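Local structure of MNMC2 (Aquifex aeolicus, 3VYW) at residues L35-N40 with S196-P201; P85-E90 with K219-S224; I98-V103 with A187-H192. The protein methylates modified wobble uridines of tRNA with S-adenosylmethionine as donor, working without the oxidase domain to which this methyltransferase is usually fused. All coordinates share one frame; numbering follows the deposited sequence.

In the fold
Contacts 2 and 3 lie side by side, their centres about 8 Å apart, on the central methyltransferase sheet, in which strands 97-103, 187-192 and 220-224 run parallel as neighbours. Contact 3 joins the first two; contact 2 packs the junction of helices 74-86 and 88-94 on strand 220-224, and helix 88-94 leads into strand 97-103. Contact 1 sits about 25 Å from the centre of contact 3 and 27 Å from that of contact 2, across the chain's centre, where helix 24-37 ends. Contact 3 is nested within the loops closed by the other two, whereas contacts 1 and 2 cross. Strand 187-192 runs on toward 196-201, linking the sheet to the S-adenosylmethionine site, which contact 1 enters through Asn200.

Contact 1: L35-N40 with S196-P201; sequences LRFAYN and SPYKNP. With SAM (S-adenosylmethionine), chain E.
The loop that follows strand 187-192 forms part of the S-adenosylmethionine site, and its Tyr198 and Lys199 meet Phe37 and Tyr39 where helix 24-37 ends. Phe37 and Tyr198 leave their backbones in the same direction and lie next to each other. Both carry CG anti to the carbonyl carbon (chi1 -66° and -67°), which brings Tyr198 CE1 over the middle of the Phe37 ring, and Tyr198 CD1 comes within 3.6 Å of Phe37 CD2. With the planes inclined by 34° the rings meet obliquely, while CG of Arg36 lies over the other face of Phe37. The bent chain of Lys199 folds back across the helix end. Its CE approaches Phe37 O at 3.3 Å, and its CD packs on Tyr39 CB at 3.8 Å. Carbon rather than the ammonium group thus makes the nearest approach. Tyr39 in turn brings CD1 to 3.5 Å from Lys199 O. A water joins the backbones, accepting from Tyr39 N at 2.8 Å and donating to Tyr198 O. One residue further on, Asn200 ND2 gives a nearly straight bond of 3.3 Å to N7 of the cofactor's adenine; ND2 is also hydrogen-bonded to Glu202 OE1, and OD1 to Phe195 N. A loop at the carboxyl end of a parallel strand carries cofactor-binding residues here, as in other Rossmann-like methyltransferases.

Contact 2: P85-E90 with K219-S224; sequences PSRILE and KGYWVS
With CG anti to their own carbonyl carbons, Tyr221 (chi1 -74°) and Arg87 (chi1 -61°) bring their side chains over one another at a slant, and a bend at chi2 of Arg87 lays the guanidinium group almost parallel to the phenol ring, the planes 8° apart. Arg87 CG lies over a face of the ring, 4.0 Å from Tyr221 CE1, whereas the guanidinium has Tyr221 OH above its centre, 3.8 Å from Arg87 CZ. Arg87 has positive phi and sits between helices 74-86 and 88-94, as N-cap of the second. At this turn Ser86 O comes obliquely to the ring, 3.3 Å from Tyr221 CD1. Two residues along the strand, Val223 puts CG1 4.0 Å from Pro85 CB and 3.9 Å from Ser86 N, so the strand packs against the helix junction. Ser86 OG is bonded back to Phe82 O within its own helix. A phenylalanine in place of Tyr221 would probably keep the ring packing but leave Pro262 O without its hydroxyl partner and the guanidinium face without the oxygen above it. The polar ends have partners elsewhere than in each other: Tyr221 OH bonds to Pro262 O, and Arg87 NH1 makes a long salt bridge with Glu90 OE1 (3.9 Å). The segments therefore meet by van der Waals packing, to which the guanidinium beside the phenol oxygen may add a weak electrostatic attraction.

Contact 3: I98-V103 with A187-H192; sequences IRILDV and ADAVFH
The Phe191 ring takes Ile100 CG2 over one face, 4.0 Å from its centroid and offset toward the rim, a CH-pi contact, while Asp102 OD1 lies at its edge with the carboxylate turned 88° to the ring. The same OD1 comes 3.3 Å from Phe191 CB; the other oxygen, Asp102 OD2, is bonded to Ser131 OG. On the reverse face of the sheet, Val103 CG1 sits over the centre of the His192 ring, whose NE2 bonds to Leu203 O. Strands 97-103 and 187-192 are adjacent and parallel at the middle of the Rossmann-like methyltransferase sheet, packed under helices 88-94 and 109-121 on the Ile100 and Phe191 face and under helix 206-213 on the Val103 and His192 face. Their backbones join through Ala189 N to Arg99 O, Leu101 N to Ala189 O, Phe191 N to Leu101 O (2.9 Å) and Val103 N to Phe191 O. Where the chain turns at Asp188, a side chain takes over: with CG anti to the carbonyl carbon (chi1 -68°), Asp188 OD2 accepts from Arg99 N at 3.1 Å through its anti lone pair, nearly straight at 170°. Asp188 OD1 is in a salt bridge with Arg95, and Arg99 NE with Glu128.

Contact 1: L35-N40 with S196-P201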
loop_
_atom_site.group_PDB
_atom_site.type_symbol
_atom_site.label_atom_id
_atom_site.label_comp_id
_atom_site.label_asym_id
_atom_site.label_seq_id
_atom_site.Cartn_x
_atom_site.Cartn_y
_atom_site.Cartn_z
ATOM N N LEU A 35 -9.119 1.476 -19.945
ATOM C CA LEU A 35 -9.912 2.640 -19.699
ATOM C C LEU A 35 -10.667 2.563 -18.406
ATOM O O LEU A 35 -10.755 3.502 -17.684
ATOM C CB LEU A 35 -10.895 2.810 -20.822
ATOM C CG LEU A 35 -10.312 3.195 -22.146
ATOM C CD1 LEU A 35 -11.395 3.456 -23.140
ATOM C CD2 LEU A 35 -9.429 4.397 -22.000
ATOM N N ARG A 36 -11.252 1.429 -18.130
ATOM C CA ARG A 36 -11.891 1.223 -16.860
ATOM C C ARG A 36 -11.017 1.177 -15.592
ATOM O O ARG A 36 -11.412 1.668 -14.590
ATOM C CB ARG A 36 -12.912 0.101 -16.952
ATOM C CG ARG A 36 -12.701 -1.030 -16.019
ATOM C CD ARG A 36 -13.945 -1.804 -15.789
ATOM N NE ARG A 36 -14.275 -2.619 -16.917
ATOM C CZ ARG A 36 -15.501 -2.859 -17.290
ATOM N NH1 ARG A 36 -16.505 -2.354 -16.631
ATOM N NH2 ARG A 36 -15.714 -3.588 -18.329
ATOM N N PHE A 37 -9.845 0.578 -15.645
ATOM C CA PHE A 37 -9.017 0.431 -14.461
ATOM C C PHE A 37 -7.981 1.478 -14.174
ATOM O O PHE A 37 -7.502 1.539 -13.106
ATOM C CB PHE A 37 -8.305 -0.899 -14.479
ATOM C CG PHE A 37 -9.204 -2.053 -14.372
ATOM C CD1 PHE A 37 -8.955 -3.178 -15.062
ATOM C CD2 PHE A 37 -10.298 -1.995 -13.601
ATOM C CE1 PHE A 37 -9.795 -4.238 -14.985
ATOM C CE2 PHE A 37 -11.144 -3.055 -13.506
ATOM C CZ PHE A 37 -10.891 -4.178 -14.198
ATOM N N ALA A 38 -7.607 2.267 -15.151
ATOM C CA ALA A 38 -6.561 3.245 -14.976
ATOM C C ALA A 38 -6.983 4.443 -14.197
ATOM O O ALA A 38 -8.123 4.698 -14.041
ATOM C CB ALA A 38 -5.978 3.659 -16.304
ATOM N N TYR A 39 -6.022 5.167 -13.699
ATOM C CA TYR A 39 -6.278 6.394 -12.993
ATOM C C TYR A 39 -6.419 7.614 -13.886
ATOM O O TYR A 39 -6.572 7.495 -15.076
ATOM C CB TYR A 39 -5.261 6.610 -11.890
ATOM C CG TYR A 39 -3.913 7.018 -12.337
ATOM C CD1 TYR A 39 -2.969 7.360 -11.438
ATOM C CD2 TYR A 39 -3.593 7.049 -13.645
ATOM C CE1 TYR A 39 -1.723 7.729 -11.832
ATOM C CE2 TYR A 39 -2.363 7.425 -14.052
ATOM C CZ TYR A 39 -1.432 7.759 -13.132
ATOM O OH TYR A 39 -0.202 8.141 -13.517
ATOM N N ASN A 40 -6.444 8.787 -13.298
ATOM C CA ASN A 40 -6.586 9.975 -14.068
ATOM C C ASN A 40 -5.322 10.808 -14.152
ATOM O O ASN A 40 -5.158 11.731 -13.420
ATOM C CB ASN A 40 -7.694 10.819 -13.472
ATOM C CG ASN A 40 -8.717 10.015 -12.735
ATOM O OD1 ASN A 40 -9.412 9.238 -13.304
ATOM N ND2 ASN A 40 -8.842 10.258 -11.485
ATOM N N SER A 196 -4.831 2.059 -4.671
ATOM C CA SER A 196 -5.225 0.738 -5.051
ATOM C C SER A 196 -4.386 0.245 -6.206
ATOM O O SER A 196 -3.842 1.017 -6.921
ATOM C CB SER A 196 -6.710 0.733 -5.320
ATOM O OG SER A 196 -6.999 0.181 -6.543
ATOM N N PRO A 197 -4.228 -1.051 -6.350
ATOM C CA PRO A 197 -3.207 -1.575 -7.232
ATOM C C PRO A 197 -3.339 -1.223 -8.693
ATOM O O PRO A 197 -2.361 -1.043 -9.325
ATOM C CB PRO A 197 -3.310 -3.071 -7.004
ATOM C CG PRO A 197 -3.767 -3.186 -5.621
ATOM C CD PRO A 197 -4.369 -1.902 -5.180
ATOM N N TYR A 198 -4.537 -1.184 -9.218
ATOM C CA TYR A 198 -4.736 -0.739 -10.565
ATOM C C TYR A 198 -4.358 0.710 -10.704
ATOM O O TYR A 198 -3.784 1.113 -11.672
ATOM C CB TYR A 198 -6.159 -0.976 -10.997
ATOM C CG TYR A 198 -6.526 -2.412 -11.118
ATOM C CD1 TYR A 198 -7.825 -2.802 -11.081
ATOM C CD2 TYR A 198 -5.581 -3.376 -11.249
ATOM C CE1 TYR A 198 -8.179 -4.113 -11.184
ATOM C CE2 TYR A 198 -5.931 -4.689 -11.362
ATOM C CZ TYR A 198 -7.238 -5.040 -11.328
ATOM O OH TYR A 198 -7.615 -6.328 -11.412
ATOM N N LYS A 199 -4.739 1.478 -9.716
ATOM C CA LYS A 199 -4.420 2.870 -9.604
ATOM C C LYS A 199 -2.973 3.236 -9.397
ATOM O O LYS A 199 -2.529 4.211 -9.918
ATOM C CB LYS A 199 -5.227 3.482 -8.496
ATOM C CG LYS A 199 -6.497 4.095 -8.957
ATOM C CD LYS A 199 -6.828 3.556 -10.300
ATOM C CE LYS A 199 -8.271 3.179 -10.380
ATOM N NZ LYS A 199 -9.075 4.388 -10.566
ATOM N N ASN A 200 -2.275 2.457 -8.587
ATOM C CA ASN A 200 -0.943 2.745 -8.111
ATOM C C ASN A 200 -0.051 1.545 -8.284
ATOM O O ASN A 200 0.458 1.030 -7.362
ATOM C CB ASN A 200 -1.094 3.027 -6.635
ATOM C CG ASN A 200 -0.086 3.977 -6.077
ATOM O OD1 ASN A 200 -0.234 4.424 -4.992
ATOM N ND2 ASN A 200 0.912 4.266 -6.793
ATOM N N PRO A 201 0.158 1.123 -9.497
ATOM C CA PRO A 201 0.764 -0.161 -9.782
ATOM C C PRO A 201 2.200 -0.413 -9.323
ATOM O O PRO A 201 2.497 -1.539 -9.024
ATOM C CB PRO A 201 0.597 -0.299 -11.285
ATOM C CG PRO A 201 -0.001 0.934 -11.746
ATOM C CD PRO A 201 -0.636 1.591 -10.617
HETATM N N SAM E . -0.793 5.920 4.672
HETATM C CA SAM E . -1.440 7.170 4.531
HETATM C C SAM E . -2.040 7.418 5.860
HETATM O O SAM E . -2.512 8.481 6.180
HETATM O OXT SAM E . -2.008 6.532 6.661
HETATM C CB SAM E . -2.345 7.015 3.329
HETATM C CG SAM E . -1.459 7.149 2.085
HETATM S SD SAM E . -2.175 6.996 0.615
HETATM C CE SAM E . -3.106 5.660 0.629
HETATM C "C5'" SAM E . -1.053 6.748 -0.580
HETATM C "C4'" SAM E . 0.277 7.500 -0.446
HETATM O "O4'" SAM E . 1.271 6.841 -1.205
HETATM C "C3'" SAM E . 0.258 8.914 -0.987
HETATM O "O3'" SAM E . 0.972 9.765 -0.119
HETATM C "C2'" SAM E . 1.017 8.823 -2.281
HETATM O "O2'" SAM E . 1.648 10.040 -2.570
HETATM C "C1'" SAM E . 2.017 7.758 -1.978
HETATM N N9 SAM E . 2.653 7.143 -3.163
HETATM C C8 SAM E . 2.075 6.695 -4.252
HETATM N N7 SAM E . 2.946 6.190 -5.104
HETATM C C5 SAM E . 4.125 6.311 -4.570
HETATM C C6 SAM E . 5.490 5.975 -4.948
HETATM N N6 SAM E . 5.784 5.398 -6.100
HETATM N N1 SAM E . 6.441 6.265 -4.107
HETATM C C2 SAM E . 6.197 6.823 -2.960
HETATM N N3 SAM E . 5.004 7.158 -2.570
HETATM C C4 SAM E . 3.933 6.940 -3.306
HETATM O O HOH W 1 -3.646 3.775 -13.269
#

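Contact 2: P85-E90 with K219-S224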
loop_
_atom_site.group_PDB
_atom_site.type_symbol
_atom_site.label_atom_id
_atom_site.label_comp_id
_atom_site.label_asym_id
_atom_site.label_seq_id
_atom_site.Cartn_x
_atom_site.Cartn_y
_atom_site.Cartn_z
ATOM N N PRO A 85 -3.974 -6.077 13.205
ATOM C CA PRO A 85 -3.494 -7.209 12.441
ATOM C C PRO A 85 -1.993 -7.298 12.435
ATOM O O PRO A 85 -1.490 -8.365 12.300
ATOM C CB PRO A 85 -4.019 -6.942 11.048
ATOM C CG PRO A 85 -5.023 -5.878 11.186
ATOM C CD PRO A 85 -4.682 -5.100 12.385
ATOM N N SER A 86 -1.285 -6.207 12.594
ATOM C CA SER A 86 0.156 -6.263 12.582
ATOM C C SER A 86 0.722 -6.915 13.821
ATOM O O SER A 86 1.766 -7.518 13.800
ATOM C CB SER A 86 0.734 -4.878 12.406
ATOM O OG SER A 86 0.324 -4.025 13.410
ATOM N N ARG A 87 0.003 -6.764 14.913
ATOM C CA ARG A 87 0.340 -7.401 16.147
ATOM C C ARG A 87 1.437 -6.701 16.886
ATOM O O ARG A 87 1.981 -7.230 17.800
ATOM C CB ARG A 87 0.754 -8.825 15.885
ATOM C CG ARG A 87 -0.323 -9.641 15.249
ATOM C CD ARG A 87 -0.533 -10.910 16.012
ATOM N NE ARG A 87 -1.278 -11.859 15.220
ATOM C CZ ARG A 87 -1.499 -13.106 15.591
ATOM N NH1 ARG A 87 -1.022 -13.531 16.750
ATOM N NH2 ARG A 87 -2.186 -13.916 14.804
ATOM N N ILE A 88 1.768 -5.508 16.485
ATOM C CA ILE A 88 2.828 -4.801 17.140
ATOM C C ILE A 88 2.477 -4.511 18.576
ATOM O O ILE A 88 3.316 -4.484 19.407
ATOM C CB ILE A 88 3.250 -3.558 16.376
ATOM C CG1 ILE A 88 2.140 -2.551 16.346
ATOM C CG2 ILE A 88 3.633 -3.940 14.976
ATOM C CD1 ILE A 88 2.350 -1.484 15.321
ATOM N N LEU A 89 1.209 -4.303 18.842
ATOM C CA LEU A 89 0.732 -3.978 20.155
ATOM C C LEU A 89 0.953 -5.080 21.153
ATOM O O LEU A 89 1.224 -4.822 22.288
ATOM C CB LEU A 89 -0.734 -3.594 20.116
ATOM C CG LEU A 89 -1.158 -2.420 19.254
ATOM C CD1 LEU A 89 -2.573 -1.998 19.555
ATOM C CD2 LEU A 89 -0.214 -1.255 19.389
ATOM N N GLU A 90 0.772 -6.311 20.726
ATOM C CA GLU A 90 1.130 -7.442 21.528
ATOM C C GLU A 90 2.619 -7.478 21.753
ATOM O O GLU A 90 3.082 -7.674 22.839
ATOM C CB GLU A 90 0.779 -8.707 20.793
ATOM C CG GLU A 90 -0.682 -9.051 20.743
ATOM C CD GLU A 90 -0.953 -10.164 19.760
ATOM O OE1 GLU A 90 -0.053 -10.979 19.508
ATOM O OE2 GLU A 90 -2.061 -10.218 19.223
ATOM N N LYS A 219 9.286 -12.888 11.542
ATOM C CA LYS A 219 8.121 -13.040 12.364
ATOM C C LYS A 219 7.276 -11.812 12.280
ATOM O O LYS A 219 6.310 -11.694 12.953
ATOM C CB LYS A 219 8.518 -13.292 13.805
ATOM C CG LYS A 219 9.245 -14.593 14.012
ATOM C CD LYS A 219 8.275 -15.729 14.156
ATOM C CE LYS A 219 8.994 -17.026 14.412
ATOM N NZ LYS A 219 8.048 -18.160 14.303
ATOM N N GLY A 220 7.700 -10.881 11.458
ATOM C CA GLY A 220 6.956 -9.696 11.171
ATOM C C GLY A 220 5.790 -9.942 10.257
ATOM O O GLY A 220 5.765 -10.888 9.518
ATOM N N TYR A 221 4.861 -9.011 10.296
ATOM C CA TYR A 221 3.620 -9.023 9.559
ATOM C C TYR A 221 3.513 -7.899 8.529
ATOM O O TYR A 221 3.868 -6.792 8.779
ATOM C CB TYR A 221 2.463 -8.910 10.541
ATOM C CG TYR A 221 2.214 -10.160 11.307
ATOM C CD1 TYR A 221 2.761 -10.353 12.543
ATOM C CD2 TYR A 221 1.448 -11.160 10.787
ATOM C CE1 TYR A 221 2.539 -11.501 13.237
ATOM C CE2 TYR A 221 1.220 -12.306 11.479
ATOM C CZ TYR A 221 1.769 -12.470 12.705
ATOM O OH TYR A 221 1.532 -13.621 13.376
ATOM N N TRP A 222 2.995 -8.229 7.367
ATOM C CA TRP A 222 2.751 -7.279 6.333
ATOM C C TRP A 222 1.283 -7.076 6.226
ATOM O O TRP A 222 0.564 -8.012 6.104
ATOM C CB TRP A 222 3.295 -7.841 5.057
ATOM C CG TRP A 222 3.071 -7.052 3.806
ATOM C CD1 TRP A 222 3.974 -6.295 3.146
ATOM C CD2 TRP A 222 1.884 -7.008 2.969
ATOM N NE1 TRP A 222 3.444 -5.778 2.033
ATOM C CE2 TRP A 222 2.200 -6.149 1.877
ATOM C CE3 TRP A 222 0.633 -7.541 3.046
ATOM C CZ2 TRP A 222 1.297 -5.859 0.893
ATOM C CZ3 TRP A 222 -0.275 -7.222 2.064
ATOM C CH2 TRP A 222 0.055 -6.408 1.013
ATOM N N VAL A 223 0.825 -5.847 6.297
ATOM C CA VAL A 223 -0.588 -5.575 6.313
ATOM C C VAL A 223 -1.068 -4.568 5.282
ATOM O O VAL A 223 -0.412 -3.612 4.990
ATOM C CB VAL A 223 -1.070 -5.150 7.701
ATOM C CG1 VAL A 223 -0.890 -6.255 8.679
ATOM C CG2 VAL A 223 -0.358 -3.925 8.179
ATOM N N SER A 224 -2.228 -4.819 4.724
ATOM C CA SER A 224 -2.843 -3.880 3.849
ATOM C C SER A 224 -4.334 -4.018 3.890
ATOM O O SER A 224 -4.843 -5.040 4.217
ATOM C CB SER A 224 -2.325 -4.065 2.441
ATOM O OG SER A 224 -2.913 -3.160 1.581
#

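Contact 3: I98-V103 with A187-H192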
loop_
_atom_site.group_PDB
_atom_site.type_symbol
_atom_site.label_atom_id
_atom_site.label_comp_id
_atom_site.label_asym_id
_atom_site.label_seq_id
_atom_site.Cartn_x
_atom_site.Cartn_y
_atom_site.Cartn_z
ATOM N N ILE A 98 10.250 -1.367 18.468
ATOM C CA ILE A 98 9.401 -1.833 17.419
ATOM C C ILE A 98 9.774 -1.102 16.163
ATOM O O ILE A 98 9.909 0.078 16.182
ATOM C CB ILE A 98 7.944 -1.569 17.758
ATOM C CG1 ILE A 98 7.433 -2.614 18.714
ATOM C CG2 ILE A 98 7.083 -1.641 16.532
ATOM C CD1 ILE A 98 7.212 -3.936 18.050
ATOM N N ARG A 99 9.939 -1.817 15.071
ATOM C CA ARG A 99 10.230 -1.210 13.801
ATOM C C ARG A 99 9.105 -1.316 12.785
ATOM O O ARG A 99 8.635 -2.367 12.490
ATOM C CB ARG A 99 11.467 -1.843 13.218
ATOM C CG ARG A 99 12.533 -2.127 14.231
ATOM C CD ARG A 99 13.881 -2.145 13.574
ATOM N NE ARG A 99 14.962 -2.045 14.531
ATOM C CZ ARG A 99 15.152 -2.879 15.536
ATOM N NH1 ARG A 99 14.325 -3.876 15.726
ATOM N NH2 ARG A 99 16.166 -2.707 16.352
ATOM N N ILE A 100 8.700 -0.191 12.240
ATOM C CA ILE A 100 7.690 -0.175 11.220
ATOM C C ILE A 100 8.183 0.351 9.904
ATOM O O ILE A 100 8.758 1.390 9.832
ATOM C CB ILE A 100 6.527 0.695 11.631
ATOM C CG1 ILE A 100 5.983 0.230 12.949
ATOM C CG2 ILE A 100 5.462 0.668 10.570
ATOM C CD1 ILE A 100 4.876 1.095 13.447
ATOM N N LEU A 101 7.907 -0.387 8.854
ATOM C CA LEU A 101 8.172 0.040 7.511
ATOM C C LEU A 101 6.871 0.565 6.977
ATOM O O LEU A 101 5.930 -0.131 6.895
ATOM C CB LEU A 101 8.619 -1.157 6.699
ATOM C CG LEU A 101 9.738 -1.024 5.710
ATOM C CD1 LEU A 101 9.446 -1.686 4.398
ATOM C CD2 LEU A 101 10.032 0.418 5.507
ATOM N N ASP A 102 6.813 1.835 6.640
ATOM C CA ASP A 102 5.566 2.424 6.219
ATOM C C ASP A 102 5.564 2.770 4.766
ATOM O O ASP A 102 6.283 3.607 4.355
ATOM C CB ASP A 102 5.329 3.677 7.024
ATOM C CG ASP A 102 3.943 4.155 6.938
ATOM O OD1 ASP A 102 3.059 3.323 6.960
ATOM O OD2 ASP A 102 3.710 5.357 6.848
ATOM N N VAL A 103 4.707 2.141 3.992
ATOM C CA VAL A 103 4.651 2.392 2.575
ATOM C C VAL A 103 3.581 3.413 2.256
ATOM O O VAL A 103 2.444 3.102 2.211
ATOM C CB VAL A 103 4.321 1.096 1.847
ATOM C CG1 VAL A 103 4.026 1.351 0.417
ATOM C CG2 VAL A 103 5.419 0.098 1.960
ATOM N N ALA A 187 11.847 -4.926 9.636
ATOM C CA ALA A 187 10.638 -4.427 10.248
ATOM C C ALA A 187 9.795 -5.446 10.956
ATOM O O ALA A 187 9.659 -6.539 10.516
ATOM C CB ALA A 187 9.812 -3.697 9.223
ATOM N N ASP A 188 9.274 -5.074 12.102
ATOM C CA ASP A 188 8.208 -5.797 12.753
ATOM C C ASP A 188 6.878 -5.747 12.043
ATOM O O ASP A 188 6.145 -6.683 12.073
ATOM C CB ASP A 188 8.080 -5.371 14.192
ATOM C CG ASP A 188 9.236 -5.786 14.979
ATOM O OD1 ASP A 188 9.433 -6.984 15.118
ATOM O OD2 ASP A 188 9.979 -4.933 15.447
ATOM N N ALA A 189 6.557 -4.603 11.476
ATOM C CA ALA A 189 5.356 -4.401 10.735
ATOM C C ALA A 189 5.675 -3.664 9.485
ATOM O O ALA A 189 6.442 -2.759 9.512
ATOM C CB ALA A 189 4.395 -3.593 11.545
ATOM N N VAL A 190 5.060 -4.043 8.385
ATOM C CA VAL A 190 5.063 -3.231 7.204
ATOM C C VAL A 190 3.657 -2.783 6.992
ATOM O O VAL A 190 2.802 -3.579 6.881
ATOM C CB VAL A 190 5.432 -4.030 5.982
ATOM C CG1 VAL A 190 5.388 -3.163 4.746
ATOM C CG2 VAL A 190 6.762 -4.691 6.167
ATOM N N PHE A 191 3.426 -1.494 6.960
ATOM C CA PHE A 191 2.107 -1.001 6.701
ATOM C C PHE A 191 2.092 -0.637 5.259
ATOM O O PHE A 191 2.633 0.340 4.892
ATOM C CB PHE A 191 1.861 0.267 7.482
ATOM C CG PHE A 191 1.670 0.068 8.935
ATOM C CD1 PHE A 191 1.834 1.122 9.789
ATOM C CD2 PHE A 191 1.335 -1.143 9.449
ATOM C CE1 PHE A 191 1.670 0.963 11.122
ATOM C CE2 PHE A 191 1.156 -1.304 10.779
ATOM C CZ PHE A 191 1.328 -0.255 11.616
ATOM N N HIS A 192 1.472 -1.434 4.433
ATOM C CA HIS A 192 1.559 -1.199 3.048
ATOM C C HIS A 192 0.359 -0.514 2.559
ATOM O O HIS A 192 -0.603 -1.133 2.219
ATOM C CB HIS A 192 1.697 -2.532 2.384
ATOM C CG HIS A 192 2.243 -2.462 1.012
ATOM N ND1 HIS A 192 3.387 -2.966 0.694
ATOM C CD2 HIS A 192 1.742 -1.915 -0.118
ATOM C CE1 HIS A 192 3.627 -2.754 -0.569
ATOM N NE2 HIS A 192 2.656 -2.132 -1.135
#